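CRISPR-associated endonuclease Cas3-HD (Methanocaldococcus jannaschii, PDB 3S4L) cleaves single-stranded DNA with the help of magnesium, and single-stranded RNA without needing metal ions, as a nuclease of the CRISPR antiviral defence system. Local coordinates at residues K37-A42 with V208-L213; V9-N14 with I68-K73; D56-I61 with H101-K106. All coordinates share one frame; numbering follows the deposited sequence.

Contact 1: K37-A42 with V208-L213; sequences KTIKRA and VGTLLL
Helical segments 37-42 and 208-213 run nearly antiparallel, with 155° between their directions and 9.7 Å between their axes, and the backbones come nearest at I39 and L211, whose CA atoms are 6.4 Å apart. The methyl group of T210 leads the approach. With chi1 at -51°, its CG2 lies anti to the backbone N and reaches across to helix 36-43, while OG1 turns back beside the N. There T210 CG2 meets T38 CG2 at 3.8 Å, the two side chains meeting at a slant, and A42 CB at 4.0 Å; the I39 side chain lies a little farther off. T210 thus bridges one turn of the opposite helix, from T38 to A42, through carbon alone. The pair joins an early and a late helix of the mainly helical HD domain, and helix 52-65 packs against both: I39 touches V55 and M59, and L211 touches F58. L211 also leans on I115 and T119 of helix 110-121, and its neighbour L212 packs on H123, a ligand of a bound calcium ion. L211 joins the contact through the end of its side chain, which comes nearer to helix 36-43 than its CB direction would suggest. Its CD2 is modelled 3.2 Å from I39 CG2, closer than methyl groups normally pack, so the exact spacing of this branch pair is doubtful.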
loop_
_atom_site.group_PDB
_atom_site.type_symbol
_atom_site.label_atom_id
_atom_site.label_comp_id
_atom_site.label_asym_id
_atom_site.label_seq_id
_atom_site.Cartn_x
_atom_site.Cartn_y
_atom_site.Cartn_z
ATOM N N LYS A 37 -5.411 -0.956 20.024
ATOM C CA LYS A 37 -4.579 -0.314 21.044
ATOM C C LYS A 37 -3.080 -0.365 20.699
ATOM O O LYS A 37 -2.378 0.647 20.811
ATOM C CB LYS A 37 -4.830 -0.908 22.432
ATOM C CG LYS A 37 -4.046 -0.230 23.547
ATOM C CD LYS A 37 -4.300 -0.952 24.861
ATOM C CE LYS A 37 -3.289 -0.608 25.937
ATOM N NZ LYS A 37 -3.749 0.485 26.824
ATOM N N THR A 38 -2.603 -1.535 20.281
ATOM C CA THR A 38 -1.185 -1.722 19.979
ATOM C C THR A 38 -0.754 -0.794 18.859
ATOM O O THR A 38 0.264 -0.119 18.954
ATOM C CB THR A 38 -0.884 -3.176 19.588
ATOM O OG1 THR A 38 -1.290 -4.040 20.657
ATOM C CG2 THR A 38 0.608 -3.376 19.337
ATOM N N ILE A 39 -1.545 -0.748 17.799
ATOM C CA ILE A 39 -1.253 0.150 16.696
ATOM C C ILE A 39 -1.314 1.622 17.133
ATOM O O ILE A 39 -0.455 2.411 16.758
ATOM C CB ILE A 39 -2.212 -0.094 15.535
ATOM C CG1 ILE A 39 -2.122 -1.554 15.079
ATOM C CG2 ILE A 39 -1.899 0.847 14.387
ATOM C CD1 ILE A 39 -3.215 -1.956 14.111
ATOM N N LYS A 40 -2.318 1.994 17.932
ATOM C CA LYS A 40 -2.405 3.380 18.400
ATOM C C LYS A 40 -1.155 3.793 19.171
ATOM O O LYS A 40 -0.634 4.900 18.978
ATOM C CB LYS A 40 -3.637 3.618 19.269
ATOM C CG LYS A 40 -3.657 4.961 19.992
ATOM C CD LYS A 40 -4.955 5.122 20.788
ATOM C CE LYS A 40 -5.099 6.530 21.368
ATOM N NZ LYS A 40 -4.160 6.767 22.489
ATOM N N ARG A 41 -0.669 2.907 20.038
ATOM C CA ARG A 41 0.470 3.250 20.887
ATOM C C ARG A 41 1.820 3.183 20.158
ATOM O O ARG A 41 2.779 3.842 20.560
ATOM C CB ARG A 41 0.462 2.441 22.194
ATOM C CG ARG A 41 -0.394 3.102 23.285
ATOM C CD ARG A 41 -0.779 2.146 24.390
ATOM N NE ARG A 41 -0.231 2.550 25.684
ATOM C CZ ARG A 41 -0.697 3.553 26.427
ATOM N NH1 ARG A 41 -1.726 4.281 26.004
ATOM N NH2 ARG A 41 -0.125 3.839 27.594
ATOM N N ALA A 42 1.874 2.409 19.080
ATOM C CA ALA A 42 3.044 2.350 18.217
ATOM C C ALA A 42 3.175 3.659 17.452
ATOM O O ALA A 42 4.253 4.245 17.415
ATOM C CB ALA A 42 2.934 1.178 17.244
ATOM N N VAL A 208 6.454 -0.386 11.493
ATOM C CA VAL A 208 6.059 -1.060 10.259
ATOM C C VAL A 208 5.664 -2.495 10.564
ATOM O O VAL A 208 4.646 -2.994 10.073
ATOM C CB VAL A 208 7.216 -1.108 9.242
ATOM C CG1 VAL A 208 6.854 -2.012 8.065
ATOM C CG2 VAL A 208 7.580 0.278 8.773
ATOM N N GLY A 209 6.488 -3.164 11.367
ATOM C CA GLY A 209 6.207 -4.526 11.784
ATOM C C GLY A 209 4.867 -4.633 12.478
ATOM O O GLY A 209 4.127 -5.587 12.269
ATOM N N THR A 210 4.541 -3.632 13.292
ATOM C CA THR A 210 3.256 -3.586 14.006
ATOM C C THR A 210 2.067 -3.374 13.061
ATOM O O THR A 210 1.032 -4.023 13.198
ATOM C CB THR A 210 3.250 -2.442 15.061
ATOM O OG1 THR A 210 4.415 -2.541 15.890
ATOM C CG2 THR A 210 1.999 -2.493 15.932
ATOM N N LEU A 211 2.200 -2.451 12.112
ATOM C CA LEU A 211 1.096 -2.189 11.193
ATOM C C LEU A 211 0.907 -3.379 10.258
ATOM O O LEU A 211 -0.212 -3.679 9.839
ATOM C CB LEU A 211 1.325 -0.894 10.397
ATOM C CG LEU A 211 1.575 0.386 11.210
ATOM C CD1 LEU A 211 1.683 1.614 10.307
ATOM C CD2 LEU A 211 0.504 0.591 12.231
ATOM N N LEU A 212 2.007 -4.056 9.943
ATOM C CA LEU A 212 1.985 -5.214 9.048
ATOM C C LEU A 212 1.077 -6.390 9.496
ATOM O O LEU A 212 0.294 -6.915 8.692
ATOM C CB LEU A 212 3.419 -5.708 8.831
ATOM C CG LEU A 212 3.987 -5.718 7.413
ATOM C CD1 LEU A 212 3.025 -5.029 6.454
ATOM C CD2 LEU A 212 5.392 -5.081 7.368
ATOM N N LEU A 213 1.176 -6.800 10.762
ATOM C CA LEU A 213 0.460 -8.003 11.235
ATOM C C LEU A 213 -1.004 -8.068 10.828
ATOM O O LEU A 213 -1.451 -9.060 10.253
ATOM C CB LEU A 213 0.544 -8.151 12.750
ATOM C CG LEU A 213 1.671 -8.965 13.381
ATOM C CD1 LEU A 213 2.710 -8.043 14.027
ATOM C CD2 LEU A 213 1.091 -9.924 14.408
#

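Contact 2: V9-N14 with I68-K73; sequences VLAFKN and IGKASK
K70 stretches out from its turn with every torsion beyond CG near 180°, carrying its amine to A11 and F12 of the opposite segment. NZ donates to A11 O at 3.0 Å, standing 27° out of the carbonyl plane. The same nitrogen lies over one face of the F12 ring, 4.2 Å from the centroid and 26° off the normal, a cation-pi contact on the side of CE1 and CZ. F12 starts away from K70, but with CG anti to its own carbonyl carbon the ring swings back, and H20 meets it edge-to-face. Near the root of the lysine, V9 CG1 packs on A71 CB at 4.0 Å, and Q76 ties both segments together by bonding L10 N and K70 O. The lysine springs from a 3-10 turn in which G69 O accepts from both N and OG of S72. Its side chain lies about 4 Å from those of H91 and of D67, the metal-binding aspartate of the HD motif, and about 5 Å from a calcium ion, with a long, weak ion pair between NZ and D67 OD1. Carbonyl oxygen and ring face, meeting at one nitrogen, together probably hold NZ in place beside the metal site.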
loop_
_atom_site.group_PDB
_atom_site.type_symbol
_atom_site.label_atom_id
_atom_site.label_comp_id
_atom_site.label_asym_id
_atom_site.label_seq_id
_atom_site.Cartn_x
_atom_site.Cartn_y
_atom_site.Cartn_z
ATOM N N VAL A 9 -11.091 -6.273 -12.843
ATOM C CA VAL A 9 -9.838 -6.001 -12.139
ATOM C C VAL A 9 -9.573 -7.110 -11.117
ATOM O O VAL A 9 -10.281 -7.230 -10.120
ATOM C CB VAL A 9 -9.874 -4.635 -11.439
ATOM C CG1 VAL A 9 -8.482 -4.271 -10.926
ATOM C CG2 VAL A 9 -10.378 -3.574 -12.404
ATOM N N LEU A 10 -8.561 -7.934 -11.381
ATOM C CA LEU A 10 -8.364 -9.171 -10.620
ATOM C C LEU A 10 -7.319 -9.082 -9.504
ATOM O O LEU A 10 -6.286 -8.422 -9.662
ATOM C CB LEU A 10 -8.019 -10.332 -11.569
ATOM C CG LEU A 10 -9.127 -10.786 -12.529
ATOM C CD1 LEU A 10 -8.703 -11.993 -13.368
ATOM C CD2 LEU A 10 -10.414 -11.113 -11.754
ATOM N N ALA A 11 -7.606 -9.738 -8.373
ATOM C CA ALA A 11 -6.614 -9.931 -7.316
ATOM C C ALA A 11 -5.896 -11.249 -7.589
ATOM O O ALA A 11 -4.684 -11.365 -7.382
ATOM C CB ALA A 11 -7.280 -9.953 -5.918
ATOM N N PHE A 12 -6.670 -12.235 -8.045
ATOM C CA PHE A 12 -6.174 -13.553 -8.437
ATOM C C PHE A 12 -7.020 -14.033 -9.602
ATOM O O PHE A 12 -8.127 -13.525 -9.813
ATOM C CB PHE A 12 -6.328 -14.569 -7.298
ATOM C CG PHE A 12 -5.784 -14.103 -5.987
ATOM C CD1 PHE A 12 -4.445 -14.269 -5.682
ATOM C CD2 PHE A 12 -6.614 -13.501 -5.053
ATOM C CE1 PHE A 12 -3.940 -13.837 -4.459
ATOM C CE2 PHE A 12 -6.115 -13.064 -3.832
ATOM C CZ PHE A 12 -4.775 -13.235 -3.534
ATOM N N LYS A 13 -6.523 -15.029 -10.332
ATOM C CA LYS A 13 -7.269 -15.608 -11.446
ATOM C C LYS A 13 -8.738 -15.811 -11.074
ATOM O O LYS A 13 -9.632 -15.540 -11.882
ATOM C CB LYS A 13 -6.642 -16.942 -11.864
ATOM C CG LYS A 13 -6.539 -17.145 -13.361
ATOM C CD LYS A 13 -5.304 -17.973 -13.695
ATOM C CE LYS A 13 -4.962 -17.930 -15.177
ATOM N NZ LYS A 13 -5.768 -18.902 -15.971
ATOM N N ASN A 14 -8.978 -16.273 -9.848
ATOM C CA ASN A 14 -10.337 -16.544 -9.366
ATOM C C ASN A 14 -11.095 -15.316 -8.855
ATOM O O ASN A 14 -12.328 -15.263 -8.908
ATOM C CB ASN A 14 -10.309 -17.571 -8.224
ATOM C CG ASN A 14 -9.930 -18.967 -8.686
ATOM O OD1 ASN A 14 -10.386 -19.446 -9.731
ATOM N ND2 ASN A 14 -9.096 -19.637 -7.898
ATOM N N ILE A 68 -3.460 -2.183 -4.378
ATOM C CA ILE A 68 -3.984 -1.364 -5.467
ATOM C C ILE A 68 -3.035 -1.415 -6.669
ATOM O O ILE A 68 -3.474 -1.306 -7.814
ATOM C CB ILE A 68 -4.286 0.093 -5.031
ATOM C CG1 ILE A 68 -5.228 0.762 -6.030
ATOM C CG2 ILE A 68 -2.999 0.873 -4.875
ATOM C CD1 ILE A 68 -6.388 -0.146 -6.452
ATOM N N GLY A 69 -1.746 -1.635 -6.399
ATOM C CA GLY A 69 -0.740 -1.780 -7.445
ATOM C C GLY A 69 -1.073 -2.905 -8.420
ATOM O O GLY A 69 -0.562 -2.940 -9.552
ATOM N N LYS A 70 -1.930 -3.833 -7.989
ATOM C CA LYS A 70 -2.382 -4.892 -8.888
ATOM C C LYS A 70 -3.237 -4.352 -10.038
ATOM O O LYS A 70 -3.396 -5.013 -11.068
ATOM C CB LYS A 70 -3.133 -5.992 -8.128
ATOM C CG LYS A 70 -2.248 -6.885 -7.250
ATOM C CD LYS A 70 -3.097 -7.966 -6.521
ATOM C CE LYS A 70 -2.258 -8.885 -5.627
ATOM N NZ LYS A 70 -3.027 -10.122 -5.227
ATOM N N ALA A 71 -3.814 -3.168 -9.864
ATOM C CA ALA A 71 -4.580 -2.589 -10.961
ATOM C C ALA A 71 -3.669 -2.001 -12.048
ATOM O O ALA A 71 -4.155 -1.325 -12.950
ATOM C CB ALA A 71 -5.581 -1.545 -10.459
ATOM N N SER A 72 -2.360 -2.265 -11.963
ATOM C CA SER A 72 -1.430 -1.940 -13.067
ATOM C C SER A 72 -1.758 -2.833 -14.251
ATOM O O SER A 72 -2.001 -4.028 -14.067
ATOM C CB SER A 72 0.027 -2.193 -12.662
ATOM O OG SER A 72 0.411 -1.408 -11.540
ATOM N N LYS A 73 -1.771 -2.273 -15.460
ATOM C CA LYS A 73 -2.077 -3.069 -16.643
ATOM C C LYS A 73 -1.220 -4.331 -16.753
ATOM O O LYS A 73 -1.728 -5.409 -17.071
ATOM C CB LYS A 73 -2.005 -2.221 -17.910
ATOM C CG LYS A 73 -3.053 -1.130 -17.896
ATOM C CD LYS A 73 -3.265 -0.538 -19.253
ATOM C CE LYS A 73 -2.371 0.661 -19.464
ATOM N NZ LYS A 73 -2.556 1.228 -20.844
#

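Contact 3: D56-I61 with H101-K106; sequences DEFMKI and HILLKK
L103 CD2 sits between F58 and I61 where helices 52-65 and 91-107 pack as an antiparallel pair in the HD domain, a fold built largely of helices. The short segments lie at 159° with 11.2 Å between axes, a wide spacing filled by large side chains. One helix runs on toward D67 and the other begins at H91, both metal ligands. On the tight side, F58 has CG anti to its N (chi1 167°), and its ring, though its CB does not aim at the other helix, swings in to meet the leucine at about a right angle. CD1 of the ring is 3.8 Å from L103 CD2, and the other leucine branch, CD1, touches F58 CE1. I61 slides past L103 in the opposite direction, its CG2 3.9 Å from L103 CD2 and more loosely set against I102 CG2. F107 and helix 110-121 close this interior: L112 lies on F58 and A113 on L103. Toward solvent the contact thins. K106, bent at chi2 and chi3, lays its CG 4.1 Å from I61 CD1 and crosses E57 nearly at right angles. Opposite charges face each other there without forming a salt bridge: E57 OE1 stays 4.3 Å from K106 NZ.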
loop_
_atom_site.group_PDB
_atom_site.type_symbol
_atom_site.label_atom_id
_atom_site.label_comp_id
_atom_site.label_asym_id
_atom_site.label_seq_id
_atom_site.Cartn_x
_atom_site.Cartn_y
_atom_site.Cartn_z
ATOM N N ASP A 56 -8.445 3.079 13.231
ATOM C CA ASP A 56 -9.255 2.108 12.516
ATOM C C ASP A 56 -9.368 2.500 11.041
ATOM O O ASP A 56 -9.098 1.696 10.139
ATOM C CB ASP A 56 -10.649 2.024 13.190
ATOM C CG ASP A 56 -11.498 0.865 12.674
ATOM O OD1 ASP A 56 -10.976 0.018 11.921
ATOM O OD2 ASP A 56 -12.690 0.788 13.037
ATOM N N GLU A 57 -9.782 3.740 10.796
ATOM C CA GLU A 57 -9.863 4.272 9.438
ATOM C C GLU A 57 -8.527 4.124 8.727
ATOM O O GLU A 57 -8.480 3.743 7.560
ATOM C CB GLU A 57 -10.249 5.749 9.461
ATOM C CG GLU A 57 -11.584 6.031 10.098
ATOM C CD GLU A 57 -11.764 7.502 10.419
ATOM O OE1 GLU A 57 -11.226 8.343 9.664
ATOM O OE2 GLU A 57 -12.434 7.817 11.432
ATOM N N PHE A 58 -7.452 4.464 9.432
ATOM C CA PHE A 58 -6.105 4.388 8.875
ATOM C C PHE A 58 -5.808 2.954 8.434
ATOM O O PHE A 58 -5.359 2.729 7.312
ATOM C CB PHE A 58 -5.079 4.922 9.895
ATOM C CG PHE A 58 -3.640 4.615 9.561
ATOM C CD1 PHE A 58 -2.952 5.367 8.616
ATOM C CD2 PHE A 58 -2.963 3.592 10.217
ATOM C CE1 PHE A 58 -1.614 5.099 8.315
ATOM C CE2 PHE A 58 -1.624 3.305 9.918
ATOM C CZ PHE A 58 -0.943 4.070 8.967
ATOM N N MET A 59 -6.101 1.987 9.299
ATOM C CA MET A 59 -5.861 0.580 8.976
ATOM C C MET A 59 -6.695 0.104 7.789
ATOM O O MET A 59 -6.193 -0.637 6.941
ATOM C CB MET A 59 -6.112 -0.313 10.189
ATOM C CG MET A 59 -5.038 -0.171 11.262
ATOM S SD MET A 59 -3.374 -0.481 10.590
ATOM C CE MET A 59 -3.616 -2.151 9.997
ATOM N N LYS A 60 -7.958 0.528 7.731
ATOM C CA LYS A 60 -8.833 0.176 6.620
ATOM C C LYS A 60 -8.276 0.659 5.282
ATOM O O LYS A 60 -8.508 0.052 4.238
ATOM C CB LYS A 60 -10.222 0.783 6.801
ATOM C CG LYS A 60 -11.119 0.126 7.845
ATOM C CD LYS A 60 -12.478 0.822 7.844
ATOM C CE LYS A 60 -13.146 0.792 9.197
ATOM N NZ LYS A 60 -14.322 1.702 9.215
ATOM N N ILE A 61 -7.573 1.778 5.303
ATOM C CA ILE A 61 -7.032 2.290 4.057
ATOM C C ILE A 61 -5.848 1.441 3.590
ATOM O O ILE A 61 -5.748 1.110 2.409
ATOM C CB ILE A 61 -6.666 3.776 4.150
ATOM C CG1 ILE A 61 -7.935 4.591 4.311
ATOM C CG2 ILE A 61 -5.939 4.214 2.897
ATOM C CD1 ILE A 61 -7.699 6.029 4.678
ATOM N N HIS A 101 -0.413 9.341 -1.119
ATOM C CA HIS A 101 -1.168 10.560 -1.448
ATOM C C HIS A 101 -2.564 10.534 -0.843
ATOM O O HIS A 101 -3.063 11.541 -0.354
ATOM C CB HIS A 101 -1.219 10.821 -2.956
ATOM C CG HIS A 101 0.112 11.160 -3.529
ATOM N ND1 HIS A 101 0.730 12.370 -3.298
ATOM C CD2 HIS A 101 0.973 10.431 -4.278
ATOM C CE1 HIS A 101 1.908 12.377 -3.899
ATOM N NE2 HIS A 101 2.078 11.212 -4.500
ATOM N N ILE A 102 -3.175 9.361 -0.851
ATOM C CA ILE A 102 -4.486 9.221 -0.259
ATOM C C ILE A 102 -4.429 9.416 1.264
ATOM O O ILE A 102 -5.286 10.097 1.812
ATOM C CB ILE A 102 -5.154 7.910 -0.678
ATOM C CG1 ILE A 102 -5.640 8.056 -2.123
ATOM C CG2 ILE A 102 -6.338 7.584 0.249
ATOM C CD1 ILE A 102 -5.563 6.799 -2.916
ATOM N N LEU A 103 -3.411 8.881 1.942
ATOM C CA LEU A 103 -3.290 9.105 3.386
ATOM C C LEU A 103 -3.079 10.578 3.716
ATOM O O LEU A 103 -3.637 11.096 4.687
ATOM C CB LEU A 103 -2.172 8.259 4.001
ATOM C CG LEU A 103 -2.422 6.749 4.107
ATOM C CD1 LEU A 103 -1.150 6.047 4.612
ATOM C CD2 LEU A 103 -3.619 6.478 5.030
ATOM N N LEU A 104 -2.269 11.251 2.912
ATOM C CA LEU A 104 -1.966 12.651 3.164
ATOM C C LEU A 104 -3.248 13.463 3.062
ATOM O O LEU A 104 -3.501 14.348 3.886
ATOM C CB LEU A 104 -0.946 13.178 2.154
ATOM C CG LEU A 104 0.115 14.166 2.637
ATOM C CD1 LEU A 104 0.502 15.104 1.502
ATOM C CD2 LEU A 104 -0.321 14.959 3.857
ATOM N N LYS A 105 -4.060 13.161 2.053
ATOM C CA LYS A 105 -5.339 13.862 1.898
ATOM C C LYS A 105 -6.253 13.640 3.107
ATOM O O LYS A 105 -6.722 14.587 3.730
ATOM C CB LYS A 105 -6.057 13.407 0.629
ATOM C CG LYS A 105 -7.289 14.222 0.316
ATOM C CD LYS A 105 -6.914 15.563 -0.271
ATOM C CE LYS A 105 -8.115 16.508 -0.308
ATOM N NZ LYS A 105 -9.414 15.782 -0.463
ATOM N N LYS A 106 -6.476 12.376 3.442
ATOM C CA LYS A 106 -7.420 12.002 4.493
ATOM C C LYS A 106 -7.028 12.511 5.880
ATOM O O LYS A 106 -7.891 12.926 6.650
ATOM C CB LYS A 106 -7.631 10.477 4.516
ATOM C CG LYS A 106 -8.497 9.968 5.674
ATOM C CD LYS A 106 -9.989 10.206 5.430
ATOM C CE LYS A 106 -10.678 10.840 6.650
ATOM N NZ LYS A 106 -12.139 11.084 6.430
#

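Overall arrangement
From the N terminus, the loop 9-14 is the first segment met, and contact 2 closes when the chain returns to the turn 68-73. Before that return, the chain has laid down 37-42 and 56-61, the first halves of contacts 1 and 3, so contact 2 crosses both. Contact 3 closes next, at 101-106, and contact 1 waits until 208-213, so its long loop encloses contact 3 entirely. Contacts 1 and 3 touch: L211 O lies 3.7 Å from M59 CE, making helix 52-65 common ground. Contact 2 lies across the chain's centre from contact 1, their centres 27 Å apart, and fastens the N-terminal loop beside the metal site.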